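Local atomic coordinates of cyclic GMP-AMP synthase-like receptor (Tribolium castaneum, PDB entry 7LT2), a protein that senses double-stranded RNA in the cytoplasm and, in response, joins ATP and GTP into the cyclic dinucleotide 2',3'-cGAMP for innate immune signalling. Residues A[10-15]-A[377-382]; A[24-29]-A[161-166]; A[222-227]-A[238-243]; A[311-316]-A[342-347]. All blocks are in the same frame, centred on the assembly; numbering follows the deposited sequence.

Contacts 3 and 4 are buried, whereas contacts 1 and 2 are only partly so and include exposed residues. Contact 3 is strand on strand, in the nucleotidyltransferase part of the chain, and runs on backbone hydrogen bonds; contact 4, about 30 Å away between centres, is helix on helix in the HhH/H2TH-like part and packs isoleucines and a tyrosine round an asparagine and a serine. Contact 2 lays residues 24-29 of helix 18-42 against 161-166 of a hairpin in the sheet of contact 3, with carbon contacts and no hydrogen bond between these segments. Contact 1, on the preceding helix 5-13, joins the chain's two ends and alone has a salt bridge across it, besides an arginine-carbonyl hydrogen bond.

Contact 1 (A[10-15]-A[377-382])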
loop_
_atom_site.group_PDB
_atom_site.type_symbol
_atom_site.label_atom_id
_atom_site.label_comp_id
_atom_site.label_asym_id
_atom_site.label_seq_id
_atom_site.Cartn_x
_atom_site.Cartn_y
_atom_site.Cartn_z
ATOM N N ASN A 10 -3.801 20.345 -8.935
ATOM C CA ASN A 10 -4.076 18.929 -8.707
ATOM C C ASN A 10 -4.625 18.262 -9.963
ATOM O O ASN A 10 -4.129 17.211 -10.388
ATOM C CB ASN A 10 -5.055 18.787 -7.541
ATOM C CG ASN A 10 -5.393 17.348 -7.230
ATOM O OD1 ASN A 10 -4.580 16.448 -7.425
ATOM N ND2 ASN A 10 -6.607 17.122 -6.741
ATOM N N LYS A 11 -5.637 18.877 -10.585
ATOM C CA LYS A 11 -6.256 18.292 -11.771
ATOM C C LYS A 11 -5.264 18.151 -12.922
ATOM O O LYS A 11 -5.272 17.143 -13.639
ATOM C CB LYS A 11 -7.448 19.143 -12.205
ATOM C CG LYS A 11 -8.167 18.614 -13.429
ATOM C CD LYS A 11 -9.315 19.524 -13.826
ATOM C CE LYS A 11 -10.046 18.978 -15.039
ATOM N NZ LYS A 11 -9.119 18.782 -16.186
ATOM N N ARG A 12 -4.402 19.144 -13.121
ATOM C CA ARG A 12 -3.582 19.153 -14.323
ATOM C C ARG A 12 -2.213 18.508 -14.147
ATOM O O ARG A 12 -1.605 18.116 -15.149
ATOM C CB ARG A 12 -3.414 20.588 -14.829
ATOM C CG ARG A 12 -4.677 21.159 -15.465
ATOM C CD ARG A 12 -4.341 22.354 -16.344
ATOM N NE ARG A 12 -4.066 23.550 -15.561
ATOM C CZ ARG A 12 -3.172 24.474 -15.890
ATOM N NH1 ARG A 12 -2.369 24.321 -16.930
ATOM N NH2 ARG A 12 -3.081 25.580 -15.156
ATOM N N PHE A 13 -1.710 18.381 -12.919
ATOM C CA PHE A 13 -0.345 17.908 -12.737
ATOM C C PHE A 13 -0.173 16.856 -11.653
ATOM O O PHE A 13 0.949 16.379 -11.464
ATOM C CB PHE A 13 0.589 19.100 -12.454
ATOM C CG PHE A 13 0.805 19.962 -13.653
ATOM C CD1 PHE A 13 -0.091 20.971 -13.968
ATOM C CD2 PHE A 13 1.877 19.737 -14.499
ATOM C CE1 PHE A 13 0.083 21.740 -15.092
ATOM C CE2 PHE A 13 2.060 20.511 -15.622
ATOM C CZ PHE A 13 1.162 21.511 -15.920
ATOM N N ILE A 14 -1.231 16.457 -10.956
ATOM C CA ILE A 14 -1.058 15.561 -9.822
ATOM C C ILE A 14 -1.904 14.305 -9.976
ATOM O O ILE A 14 -1.372 13.191 -9.956
ATOM C CB ILE A 14 -1.373 16.281 -8.499
ATOM C CG1 ILE A 14 -0.378 17.422 -8.275
ATOM C CG2 ILE A 14 -1.294 15.301 -7.334
ATOM C CD1 ILE A 14 -0.484 18.062 -6.912
ATOM N N SER A 15 -3.215 14.465 -10.135
ATOM C CA SER A 15 -4.146 13.346 -10.015
ATOM C C SER A 15 -4.538 12.794 -11.379
ATOM O O SER A 15 -4.978 13.542 -12.255
ATOM C CB SER A 15 -5.408 13.759 -9.255
ATOM O OG SER A 15 -5.129 14.003 -7.889
ATOM N N GLY A 377 -0.969 26.385 -20.043
ATOM C CA GLY A 377 -2.302 25.815 -20.042
ATOM C C GLY A 377 -2.393 24.320 -20.254
ATOM O O GLY A 377 -3.507 23.806 -20.425
ATOM N N GLU A 378 -1.273 23.601 -20.231
ATOM C CA GLU A 378 -1.282 22.177 -20.523
ATOM C C GLU A 378 -1.815 21.369 -19.342
ATOM O O GLU A 378 -1.722 21.782 -18.182
ATOM C CB GLU A 378 0.123 21.694 -20.873
ATOM C CG GLU A 378 0.702 22.319 -22.124
ATOM C CD GLU A 378 1.957 21.610 -22.595
ATOM O OE1 GLU A 378 2.203 20.470 -22.141
ATOM O OE2 GLU A 378 2.693 22.191 -23.421
ATOM N N ASP A 379 -2.365 20.194 -19.658
ATOM C CA ASP A 379 -2.836 19.206 -18.686
ATOM C C ASP A 379 -2.086 17.912 -18.974
ATOM O O ASP A 379 -2.359 17.241 -19.977
ATOM C CB ASP A 379 -4.353 19.012 -18.797
ATOM C CG ASP A 379 -4.915 18.020 -17.772
ATOM O OD1 ASP A 379 -4.162 17.185 -17.221
ATOM O OD2 ASP A 379 -6.140 18.069 -17.521
ATOM N N VAL A 380 -1.141 17.558 -18.098
ATOM C CA VAL A 380 -0.315 16.374 -18.320
ATOM C C VAL A 380 -0.918 15.119 -17.708
ATOM O O VAL A 380 -0.387 14.017 -17.924
ATOM C CB VAL A 380 1.114 16.578 -17.772
ATOM C CG1 VAL A 380 1.718 17.867 -18.321
ATOM C CG2 VAL A 380 1.121 16.576 -16.248
ATOM N N MET A 381 -2.006 15.246 -16.953
ATOM C CA MET A 381 -2.648 14.079 -16.365
ATOM C C MET A 381 -3.783 13.534 -17.218
ATOM O O MET A 381 -4.124 12.354 -17.077
ATOM C CB MET A 381 -3.174 14.414 -14.964
ATOM C CG MET A 381 -2.093 14.839 -13.975
ATOM S SD MET A 381 -0.702 13.683 -13.899
ATOM C CE MET A 381 -1.565 12.183 -13.440
ATOM N N ALA A 382 -4.346 14.351 -18.116
ATOM C CA ALA A 382 -5.535 13.947 -18.865
ATOM C C ALA A 382 -5.300 12.669 -19.665
ATOM O O ALA A 382 -6.197 11.824 -19.765
ATOM C CB ALA A 382 -5.981 15.080 -19.790
#
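The carbonyl oxygen of Arg12 receives two backbone N-H groups of the C-terminal segment: Val380 N at 3.0 Å, in the carbonyl plane, and Met381 N more weakly. The guanidinium of the same residue works in the other direction. Its NH1 donates to Glu378 O at 2.9 Å, reaching that oxygen from 34° outside the carbonyl plane, and a bend at chi3 (-76°) brings the group to the carbonyl of Glu378. NH1 also bonds Tyr374 O, and NH2 forms a salt bridge with Asp8, so the guanidinium spans both helix 5-13 and the end of helix 368-375. Beside it, Asp379 divides its carboxylate. OD2 makes a salt bridge of 3.3 Å with Lys11 NZ, while OD1 turns inward to its own backbone and accepts from Met381 N (2.9 Å) and Ala382 N (3.0 Å). The apolar part lies alongside: Val380 CG2 meets Phe13 CD2 at 3.7 Å, and the folded chain of Met381 lies against the backbone of residues 13 to 15, its CG 3.5 Å from Ile14 N. The tail that joins the N-terminal helix 5-13 is thus shaped by an Asx turn at Asp379, which presents the N-H groups of Val380 and Met381 to Arg12 O and follows the Schellman motif that ends helix 368-375 at Gly377.

Contact 2 (A[24-29]-A[161-166]); sequences NKQILE and NEFGTF
An exposed phenylalanine, Phe163, lies at the tip of a beta hairpin and leans its ring on the backbone of a helix, its CE2 only 3.4 Å from Gln26 O. The tip is a type I turn from Asn161 to Gly164, linking strands 156-161 and 164-171 of the nucleotidyltransferase sheet, and it rests on residues 24-29 of helix 18-42 without a hydrogen bond between the two segments; just beyond, Glu162 OE1 is tied to Ser30 OG. Asn161 shapes the turn: its OD1 accepts Phe163 N at 2.8 Å, in the carbonyl plane, as an Asx turn. One face of the Phe163 ring is covered from within the turn by Glu162 CG. Gln26 passes the ring crosswise, its amide plane 84° from that of the ring and its NE2 near CZ. Ile27 meets two phenylalanines, one with each branch. CG1, beside the backbone N (chi1 -70°), lies 3.9 Å from Phe163 CB, while CG2 comes within 3.4 Å of CE1 of the buried Phe166.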
loop_
_atom_site.group_PDB
_atom_site.type_symbol
_atom_site.label_atom_id
_atom_site.label_comp_id
_atom_site.label_asym_id
_atom_site.label_seq_id
_atom_site.Cartn_x
_atom_site.Cartn_y
_atom_site.Cartn_z
ATOM N N ASN A 24 -8.796 1.573 -15.339
ATOM C CA ASN A 24 -7.596 0.762 -15.156
ATOM C C ASN A 24 -7.776 -0.239 -14.024
ATOM O O ASN A 24 -7.304 -1.376 -14.120
ATOM C CB ASN A 24 -6.381 1.661 -14.917
ATOM C CG ASN A 24 -5.890 2.292 -16.194
ATOM O OD1 ASN A 24 -5.413 1.592 -17.089
ATOM N ND2 ASN A 24 -6.024 3.617 -16.306
ATOM N N LYS A 25 -8.486 0.152 -12.958
ATOM C CA LYS A 25 -8.749 -0.792 -11.875
ATOM C C LYS A 25 -9.602 -1.960 -12.354
ATOM O O LYS A 25 -9.329 -3.110 -12.004
ATOM C CB LYS A 25 -9.421 -0.093 -10.694
ATOM C CG LYS A 25 -8.480 0.790 -9.877
ATOM C CD LYS A 25 -9.194 1.408 -8.679
ATOM C CE LYS A 25 -8.258 2.309 -7.882
ATOM N NZ LYS A 25 -9.004 3.101 -6.860
ATOM N N GLN A 26 -10.639 -1.693 -13.149
ATOM C CA GLN A 26 -11.479 -2.793 -13.624
ATOM C C GLN A 26 -10.671 -3.780 -14.458
ATOM O O GLN A 26 -10.834 -5.001 -14.330
ATOM C CB GLN A 26 -12.660 -2.254 -14.434
ATOM C CG GLN A 26 -13.673 -1.447 -13.634
ATOM C CD GLN A 26 -15.009 -1.321 -14.348
ATOM O OE1 GLN A 26 -15.448 -0.226 -14.690
ATOM N NE2 GLN A 26 -15.658 -2.451 -14.579
ATOM N N ILE A 27 -9.799 -3.266 -15.324
ATOM C CA ILE A 27 -8.962 -4.127 -16.154
ATOM C C ILE A 27 -8.003 -4.932 -15.289
ATOM O O ILE A 27 -7.899 -6.156 -15.419
ATOM C CB ILE A 27 -8.193 -3.288 -17.186
ATOM C CG1 ILE A 27 -9.143 -2.741 -18.251
ATOM C CG2 ILE A 27 -7.051 -4.110 -17.784
ATOM C CD1 ILE A 27 -8.496 -1.691 -19.139
ATOM N N LEU A 28 -7.265 -4.243 -14.415
ATOM C CA LEU A 28 -6.257 -4.906 -13.595
ATOM C C LEU A 28 -6.883 -5.946 -12.675
ATOM O O LEU A 28 -6.334 -7.037 -12.497
ATOM C CB LEU A 28 -5.490 -3.865 -12.778
ATOM C CG LEU A 28 -4.556 -2.955 -13.578
ATOM C CD1 LEU A 28 -4.171 -1.727 -12.765
ATOM C CD2 LEU A 28 -3.315 -3.725 -14.012
ATOM N N GLU A 29 -8.028 -5.623 -12.076
ATOM C CA GLU A 29 -8.657 -6.570 -11.162
ATOM C C GLU A 29 -9.148 -7.810 -11.894
ATOM O O GLU A 29 -9.147 -8.908 -11.321
ATOM C CB GLU A 29 -9.794 -5.878 -10.412
ATOM C CG GLU A 29 -9.291 -4.811 -9.438
ATOM C CD GLU A 29 -10.388 -3.885 -8.954
ATOM O OE1 GLU A 29 -11.574 -4.224 -9.147
ATOM O OE2 GLU A 29 -10.062 -2.823 -8.380
ATOM N N ASN A 161 -9.926 -11.422 -21.075
ATOM C CA ASN A 161 -11.093 -11.227 -20.221
ATOM C C ASN A 161 -12.071 -10.335 -20.974
ATOM O O ASN A 161 -11.929 -10.118 -22.182
ATOM C CB ASN A 161 -10.698 -10.650 -18.860
ATOM C CG ASN A 161 -9.887 -9.376 -18.974
ATOM O OD1 ASN A 161 -10.343 -8.385 -19.542
ATOM N ND2 ASN A 161 -8.681 -9.390 -18.417
ATOM N N GLU A 162 -13.074 -9.815 -20.261
ATOM C CA GLU A 162 -14.121 -9.041 -20.923
ATOM C C GLU A 162 -13.617 -7.712 -21.457
ATOM O O GLU A 162 -14.305 -7.095 -22.279
ATOM C CB GLU A 162 -15.301 -8.797 -19.975
ATOM C CG GLU A 162 -15.000 -7.900 -18.782
ATOM C CD GLU A 162 -14.578 -8.686 -17.551
ATOM O OE1 GLU A 162 -13.610 -9.476 -17.633
ATOM O OE2 GLU A 162 -15.227 -8.521 -16.497
ATOM N N PHE A 163 -12.441 -7.261 -21.022
ATOM C CA PHE A 163 -11.879 -6.002 -21.487
ATOM C C PHE A 163 -10.868 -6.185 -22.608
ATOM O O PHE A 163 -10.314 -5.193 -23.095
ATOM C CB PHE A 163 -11.241 -5.249 -20.314
ATOM C CG PHE A 163 -12.194 -4.993 -19.187
ATOM C CD1 PHE A 163 -13.228 -4.077 -19.333
ATOM C CD2 PHE A 163 -12.083 -5.684 -17.994
ATOM C CE1 PHE A 163 -14.122 -3.847 -18.305
ATOM C CE2 PHE A 163 -12.974 -5.459 -16.956
ATOM C CZ PHE A 163 -13.995 -4.538 -17.113
ATOM N N GLY A 164 -10.615 -7.421 -23.031
ATOM C CA GLY A 164 -9.720 -7.655 -24.149
ATOM C C GLY A 164 -8.591 -8.614 -23.840
ATOM O O GLY A 164 -8.739 -9.521 -23.018
ATOM N N THR A 165 -7.458 -8.420 -24.505
ATOM C CA THR A 165 -6.297 -9.290 -24.384
ATOM C C THR A 165 -5.160 -8.525 -23.727
ATOM O O THR A 165 -4.933 -7.348 -24.030
ATOM C CB THR A 165 -5.862 -9.805 -25.757
ATOM O OG1 THR A 165 -6.957 -10.503 -26.365
ATOM C CG2 THR A 165 -4.672 -10.753 -25.631
ATOM N N PHE A 166 -4.449 -9.193 -22.825
ATOM C CA PHE A 166 -3.426 -8.535 -22.033
ATOM C C PHE A 166 -2.183 -9.404 -21.967
ATOM O O PHE A 166 -2.246 -10.627 -22.116
ATOM C CB PHE A 166 -3.965 -8.204 -20.637
ATOM C CG PHE A 166 -5.156 -7.304 -20.692
ATOM C CD1 PHE A 166 -4.991 -5.932 -20.803
ATOM C CD2 PHE A 166 -6.435 -7.829 -20.736
ATOM C CE1 PHE A 166 -6.085 -5.102 -20.912
ATOM C CE2 PHE A 166 -7.531 -7.003 -20.838
ATOM C CZ PHE A 166 -7.357 -5.639 -20.926
#

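Contact 3 (A[222-227]-A[238-243]); sequences FFIVPK and RYWSLS
Trp240 and Ile224 mark the tightly packed side of this antiparallel strand pair, in which residues 223, 224 and 225 face 243, 242 and 241. Ile224 CD1 lies over one face of the indole, offset toward its rim, because chi1 of 63° places CG1 between the backbone N and the carbonyl carbon and brings the chain onto Trp240. Pro226 CB adds a contact of 3.6 Å to Trp240 CZ3, while the indole NE1 is bonded to Leu129 O. Leu242 CD2 continues the apolar surface, touching Ile224 CG2 and Phe222 CE2. On the other face, Ser243 CB sits over the Phe223 ring, 3.7 Å from its centroid, a CH-pi contact; Ser243 OG is hydrogen-bonded to Gln245 NE2. The Val225-Ser241 pair is bonded both ways, with Val225 N to Ser241 O at 2.7 Å and Ser241 N to Val225 O at 2.9 Å. In the Phe223-Ser243 pair, Ser243 N to Phe223 O is firm at 2.8 Å and only the return bond, Phe223 N to Ser243 O, is weak at 3.5 Å. The Lys227 side chain is loose, leading away on the exposed side, but Lys227 O is held by Ser241 OG at 2.6 Å. Ser241, Leu242 and Ser243 probably contribute to GTP binding, as in related enzymes; main-chain bonds to strand 222-225, with apolar packing on the Ile224-Leu242 face and the CH-pi contact on the Phe223-Ser243 face, would probably fix these residues.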
loop_
_atom_site.group_PDB
_atom_site.type_symbol
_atom_site.label_atom_id
_atom_site.label_comp_id
_atom_site.label_asym_id
_atom_site.label_seq_id
_atom_site.Cartn_x
_atom_site.Cartn_y
_atom_site.Cartn_z
ATOM N N PHE A 222 -7.863 -7.810 10.058
ATOM C CA PHE A 222 -6.571 -7.218 9.746
ATOM C C PHE A 222 -5.668 -8.347 9.281
ATOM O O PHE A 222 -6.011 -9.525 9.405
ATOM C CB PHE A 222 -5.971 -6.505 10.960
ATOM C CG PHE A 222 -5.591 -7.438 12.065
ATOM C CD1 PHE A 222 -6.559 -7.970 12.904
ATOM C CD2 PHE A 222 -4.270 -7.801 12.258
ATOM C CE1 PHE A 222 -6.216 -8.843 13.916
ATOM C CE2 PHE A 222 -3.917 -8.678 13.273
ATOM C CZ PHE A 222 -4.892 -9.199 14.104
ATOM N N PHE A 223 -4.502 -8.007 8.739
ATOM C CA PHE A 223 -3.624 -9.073 8.284
ATOM C C PHE A 223 -2.171 -8.747 8.589
ATOM O O PHE A 223 -1.812 -7.612 8.919
ATOM C CB PHE A 223 -3.825 -9.400 6.785
ATOM C CG PHE A 223 -3.719 -8.224 5.842
ATOM C CD1 PHE A 223 -4.826 -7.435 5.564
ATOM C CD2 PHE A 223 -2.534 -7.970 5.167
ATOM C CE1 PHE A 223 -4.740 -6.377 4.662
ATOM C CE2 PHE A 223 -2.437 -6.924 4.263
ATOM C CZ PHE A 223 -3.543 -6.122 4.013
ATOM N N ILE A 224 -1.347 -9.789 8.539
ATOM C CA ILE A 224 0.088 -9.661 8.753
ATOM C C ILE A 224 0.790 -9.861 7.421
ATOM O O ILE A 224 0.334 -10.617 6.554
ATOM C CB ILE A 224 0.624 -10.642 9.821
ATOM C CG1 ILE A 224 0.435 -12.103 9.387
ATOM C CG2 ILE A 224 -0.019 -10.345 11.173
ATOM C CD1 ILE A 224 1.003 -13.141 10.392
ATOM N N VAL A 225 1.908 -9.162 7.265
ATOM C CA VAL A 225 2.624 -9.040 5.998
ATOM C C VAL A 225 4.051 -9.531 6.220
ATOM O O VAL A 225 4.660 -9.203 7.249
ATOM C CB VAL A 225 2.587 -7.588 5.492
ATOM C CG1 VAL A 225 3.379 -7.426 4.212
ATOM C CG2 VAL A 225 1.147 -7.144 5.268
ATOM N N PRO A 226 4.623 -10.321 5.296
ATOM C CA PRO A 226 5.942 -10.927 5.545
ATOM C C PRO A 226 7.112 -9.990 5.295
ATOM O O PRO A 226 8.111 -10.388 4.686
ATOM C CB PRO A 226 5.966 -12.108 4.568
ATOM C CG PRO A 226 5.125 -11.637 3.420
ATOM C CD PRO A 226 4.043 -10.766 4.017
ATOM N N LYS A 227 7.007 -8.754 5.766
ATOM C CA LYS A 227 8.093 -7.789 5.677
ATOM C C LYS A 227 8.801 -7.738 7.025
ATOM O O LYS A 227 8.202 -7.344 8.033
ATOM C CB LYS A 227 7.572 -6.404 5.284
ATOM C CG LYS A 227 8.674 -5.380 5.090
ATOM C CD LYS A 227 8.210 -4.161 4.307
ATOM C CE LYS A 227 7.328 -3.251 5.141
ATOM N NZ LYS A 227 7.482 -1.824 4.736
ATOM N N ARG A 238 10.731 -14.932 12.026
ATOM C CA ARG A 238 9.550 -14.927 12.883
ATOM C C ARG A 238 8.799 -13.604 12.886
ATOM O O ARG A 238 7.644 -13.572 13.324
ATOM C CB ARG A 238 9.929 -15.251 14.326
ATOM C CG ARG A 238 9.968 -16.717 14.645
ATOM C CD ARG A 238 9.901 -16.911 16.141
ATOM N NE ARG A 238 10.390 -18.224 16.533
ATOM C CZ ARG A 238 10.619 -18.589 17.784
ATOM N NH1 ARG A 238 10.421 -17.756 18.793
ATOM N NH2 ARG A 238 11.056 -19.820 18.031
ATOM N N TYR A 239 9.422 -12.516 12.439
ATOM C CA TYR A 239 8.858 -11.180 12.605
ATOM C C TYR A 239 7.991 -10.818 11.406
ATOM O O TYR A 239 8.484 -10.730 10.276
ATOM C CB TYR A 239 9.969 -10.147 12.797
ATOM C CG TYR A 239 10.669 -10.246 14.129
ATOM C CD1 TYR A 239 11.674 -11.180 14.333
ATOM C CD2 TYR A 239 10.327 -9.407 15.186
ATOM C CE1 TYR A 239 12.325 -11.280 15.550
ATOM C CE2 TYR A 239 10.977 -9.498 16.412
ATOM C CZ TYR A 239 11.974 -10.442 16.585
ATOM O OH TYR A 239 12.631 -10.549 17.794
ATOM N N TRP A 240 6.705 -10.594 11.663
ATOM C CA TRP A 240 5.739 -10.181 10.656
ATOM C C TRP A 240 5.310 -8.744 10.912
ATOM O O TRP A 240 5.203 -8.320 12.067
ATOM C CB TRP A 240 4.510 -11.091 10.677
ATOM C CG TRP A 240 4.793 -12.470 10.201
ATOM C CD1 TRP A 240 5.487 -13.440 10.864
ATOM C CD2 TRP A 240 4.394 -13.044 8.952
ATOM N NE1 TRP A 240 5.547 -14.583 10.106
ATOM C CE2 TRP A 240 4.881 -14.370 8.928
ATOM C CE3 TRP A 240 3.675 -12.570 7.852
ATOM C CZ2 TRP A 240 4.674 -15.222 7.845
ATOM C CZ3 TRP A 240 3.463 -13.421 6.779
ATOM C CH2 TRP A 240 3.965 -14.732 6.784
ATOM N N SER A 241 5.065 -8.000 9.837
ATOM C CA SER A 241 4.495 -6.664 9.931
ATOM C C SER A 241 2.976 -6.750 9.986
ATOM O O SER A 241 2.372 -7.678 9.450
ATOM C CB SER A 241 4.900 -5.800 8.736
ATOM O OG SER A 241 6.301 -5.631 8.659
ATOM N N LEU A 242 2.361 -5.759 10.624
ATOM C CA LEU A 242 0.911 -5.636 10.650
ATOM C C LEU A 242 0.457 -4.697 9.546
ATOM O O LEU A 242 1.100 -3.676 9.280
ATOM C CB LEU A 242 0.428 -5.111 12.000
ATOM C CG LEU A 242 0.529 -6.095 13.160
ATOM C CD1 LEU A 242 0.540 -5.346 14.464
ATOM C CD2 LEU A 242 -0.629 -7.085 13.127
ATOM N N SER A 243 -0.645 -5.049 8.898
ATOM C CA SER A 243 -1.292 -4.164 7.942
ATOM C C SER A 243 -2.671 -3.796 8.471
ATOM O O SER A 243 -3.551 -4.657 8.598
ATOM C CB SER A 243 -1.393 -4.795 6.559
ATOM O OG SER A 243 -2.103 -3.921 5.692
#

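Contact 4 (A[311-316]-A[342-347])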
loop_
_atom_site.group_PDB
_atom_site.type_symbol
_atom_site.label_atom_id
_atom_site.label_comp_id
_atom_site.label_asym_id
_atom_site.label_seq_id
_atom_site.Cartn_x
_atom_site.Cartn_y
_atom_site.Cartn_z
ATOM N N GLU A 311 1.554 21.706 10.245
ATOM C CA GLU A 311 1.606 20.642 11.248
ATOM C C GLU A 311 2.577 19.541 10.827
ATOM O O GLU A 311 3.291 18.982 11.668
ATOM C CB GLU A 311 0.194 20.092 11.509
ATOM C CG GLU A 311 -0.443 20.601 12.801
ATOM C CD GLU A 311 0.299 20.126 14.027
ATOM O OE1 GLU A 311 0.228 18.912 14.320
ATOM O OE2 GLU A 311 0.951 20.969 14.690
ATOM N N TYR A 312 2.625 19.232 9.527
ATOM C CA TYR A 312 3.631 18.319 8.990
ATOM C C TYR A 312 5.044 18.805 9.308
ATOM O O TYR A 312 5.904 18.016 9.720
ATOM C CB TYR A 312 3.409 18.174 7.480
ATOM C CG TYR A 312 4.496 17.478 6.695
ATOM C CD1 TYR A 312 4.830 16.159 6.951
ATOM C CD2 TYR A 312 5.147 18.131 5.657
ATOM C CE1 TYR A 312 5.812 15.517 6.218
ATOM C CE2 TYR A 312 6.122 17.500 4.915
ATOM C CZ TYR A 312 6.449 16.194 5.197
ATOM O OH TYR A 312 7.423 15.570 4.451
ATOM N N ASN A 313 5.290 20.108 9.151
ATOM C CA ASN A 313 6.599 20.653 9.494
ATOM C C ASN A 313 6.914 20.487 10.977
ATOM O O ASN A 313 8.074 20.258 11.340
ATOM C CB ASN A 313 6.676 22.127 9.096
ATOM C CG ASN A 313 8.103 22.624 9.005
ATOM O OD1 ASN A 313 9.029 21.839 8.816
ATOM N ND2 ASN A 313 8.286 23.930 9.138
ATOM N N GLU A 314 5.904 20.589 11.848
ATOM C CA GLU A 314 6.154 20.434 13.281
ATOM C C GLU A 314 6.572 19.009 13.628
ATOM O O GLU A 314 7.411 18.804 14.514
ATOM C CB GLU A 314 4.917 20.837 14.085
ATOM C CG GLU A 314 4.528 22.297 13.938
ATOM C CD GLU A 314 5.568 23.246 14.504
ATOM O OE1 GLU A 314 6.430 22.795 15.291
ATOM O OE2 GLU A 314 5.524 24.448 14.160
ATOM N N PHE A 315 5.983 18.011 12.962
ATOM C CA PHE A 315 6.438 16.633 13.139
ATOM C C PHE A 315 7.897 16.483 12.733
ATOM O O PHE A 315 8.696 15.871 13.450
ATOM C CB PHE A 315 5.567 15.675 12.323
ATOM C CG PHE A 315 4.265 15.305 12.986
ATOM C CD1 PHE A 315 4.205 14.263 13.899
ATOM C CD2 PHE A 315 3.096 15.979 12.671
ATOM C CE1 PHE A 315 3.004 13.911 14.500
ATOM C CE2 PHE A 315 1.896 15.631 13.262
ATOM C CZ PHE A 315 1.849 14.595 14.181
ATOM N N ILE A 316 8.257 17.028 11.571
ATOM C CA ILE A 316 9.628 16.921 11.083
ATOM C C ILE A 316 10.582 17.638 12.029
ATOM O O ILE A 316 11.634 17.105 12.402
ATOM C CB ILE A 316 9.731 17.473 9.650
ATOM C CG1 ILE A 316 8.841 16.676 8.693
ATOM C CG2 ILE A 316 11.175 17.449 9.170
ATOM C CD1 ILE A 316 9.265 15.235 8.526
ATOM N N ASN A 342 17.491 20.184 8.172
ATOM C CA ASN A 342 17.521 20.836 6.867
ATOM C C ASN A 342 16.155 20.785 6.193
ATOM O O ASN A 342 15.720 21.769 5.585
ATOM C CB ASN A 342 18.571 20.182 5.968
ATOM C CG ASN A 342 19.994 20.462 6.421
ATOM O OD1 ASN A 342 20.258 21.418 7.155
ATOM N ND2 ASN A 342 20.922 19.632 5.970
ATOM N N ILE A 343 15.470 19.644 6.278
ATOM C CA ILE A 343 14.165 19.531 5.635
ATOM C C ILE A 343 13.158 20.456 6.310
ATOM O O ILE A 343 12.388 21.149 5.638
ATOM C CB ILE A 343 13.694 18.066 5.627
ATOM C CG1 ILE A 343 14.612 17.226 4.736
ATOM C CG2 ILE A 343 12.252 17.964 5.130
ATOM C CD1 ILE A 343 14.357 15.740 4.821
ATOM N N SER A 344 13.162 20.499 7.645
ATOM C CA SER A 344 12.253 21.397 8.355
ATOM C C SER A 344 12.538 22.859 8.024
ATOM O O SER A 344 11.607 23.661 7.882
ATOM C CB SER A 344 12.348 21.159 9.862
ATOM O OG SER A 344 11.464 22.020 10.561
ATOM N N ASN A 345 13.817 23.229 7.897
ATOM C CA ASN A 345 14.149 24.597 7.509
ATOM C C ASN A 345 13.677 24.899 6.090
ATOM O O ASN A 345 13.180 26.000 5.818
ATOM C CB ASN A 345 15.655 24.829 7.633
ATOM C CG ASN A 345 16.131 24.837 9.077
ATOM O OD1 ASN A 345 15.350 25.051 10.004
ATOM N ND2 ASN A 345 17.424 24.615 9.271
ATOM N N ARG A 346 13.844 23.941 5.173
ATOM C CA ARG A 346 13.298 24.060 3.822
ATOM C C ARG A 346 11.811 24.378 3.854
ATOM O O ARG A 346 11.349 25.339 3.229
ATOM C CB ARG A 346 13.508 22.751 3.063
ATOM C CG ARG A 346 14.675 22.670 2.122
ATOM C CD ARG A 346 14.407 21.495 1.194
ATOM N NE ARG A 346 15.592 20.990 0.517
ATOM C CZ ARG A 346 15.868 21.199 -0.761
ATOM N NH1 ARG A 346 15.083 21.944 -1.526
ATOM N NH2 ARG A 346 16.953 20.643 -1.287
ATOM N N ILE A 347 11.044 23.551 4.563
ATOM C CA ILE A 347 9.594 23.686 4.568
ATOM C C ILE A 347 9.184 25.002 5.211
ATOM O O ILE A 347 8.245 25.665 4.753
ATOM C CB ILE A 347 8.968 22.474 5.279
ATOM C CG1 ILE A 347 9.331 21.188 4.532
ATOM C CG2 ILE A 347 7.462 22.633 5.394
ATOM C CD1 ILE A 347 8.980 19.925 5.282
#
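Helices 301-318 and 337-354 run nearly antiparallel here, their short segments at 158° and 9.2 Å apart at closest approach, with Asn313 and Ser344 nearest at the backbone. They belong to the helical HhH/H2TH-like part of the protein, and apolar side chains flank the polar pair Asn313 and Ser344. Ile347 and Asn313 fill the space between the helices in nearly equal measure. Ile347 CG2, anti to the backbone N because chi1 is -61°, packs on the CB and CG of Asn313, and the two side chains lie alongside, running in opposite senses. The other branch ends in CD1, which meets the Tyr312 ring at CE2, 3.8 Å away, nearly perpendicular to the tyrosine side chain. One turn further along, Ile316 CG2 lies against Ser344 CB at 4.0 Å and Ile343 CG2 at 4.2 Å. Tyr312 also touches Ile281, which probably belongs to the ATP site, and its ring carries Ile316 CG1 over one face, offset toward the rim, while its hydroxyl OH is hydrogen-bonded to His273 NE2.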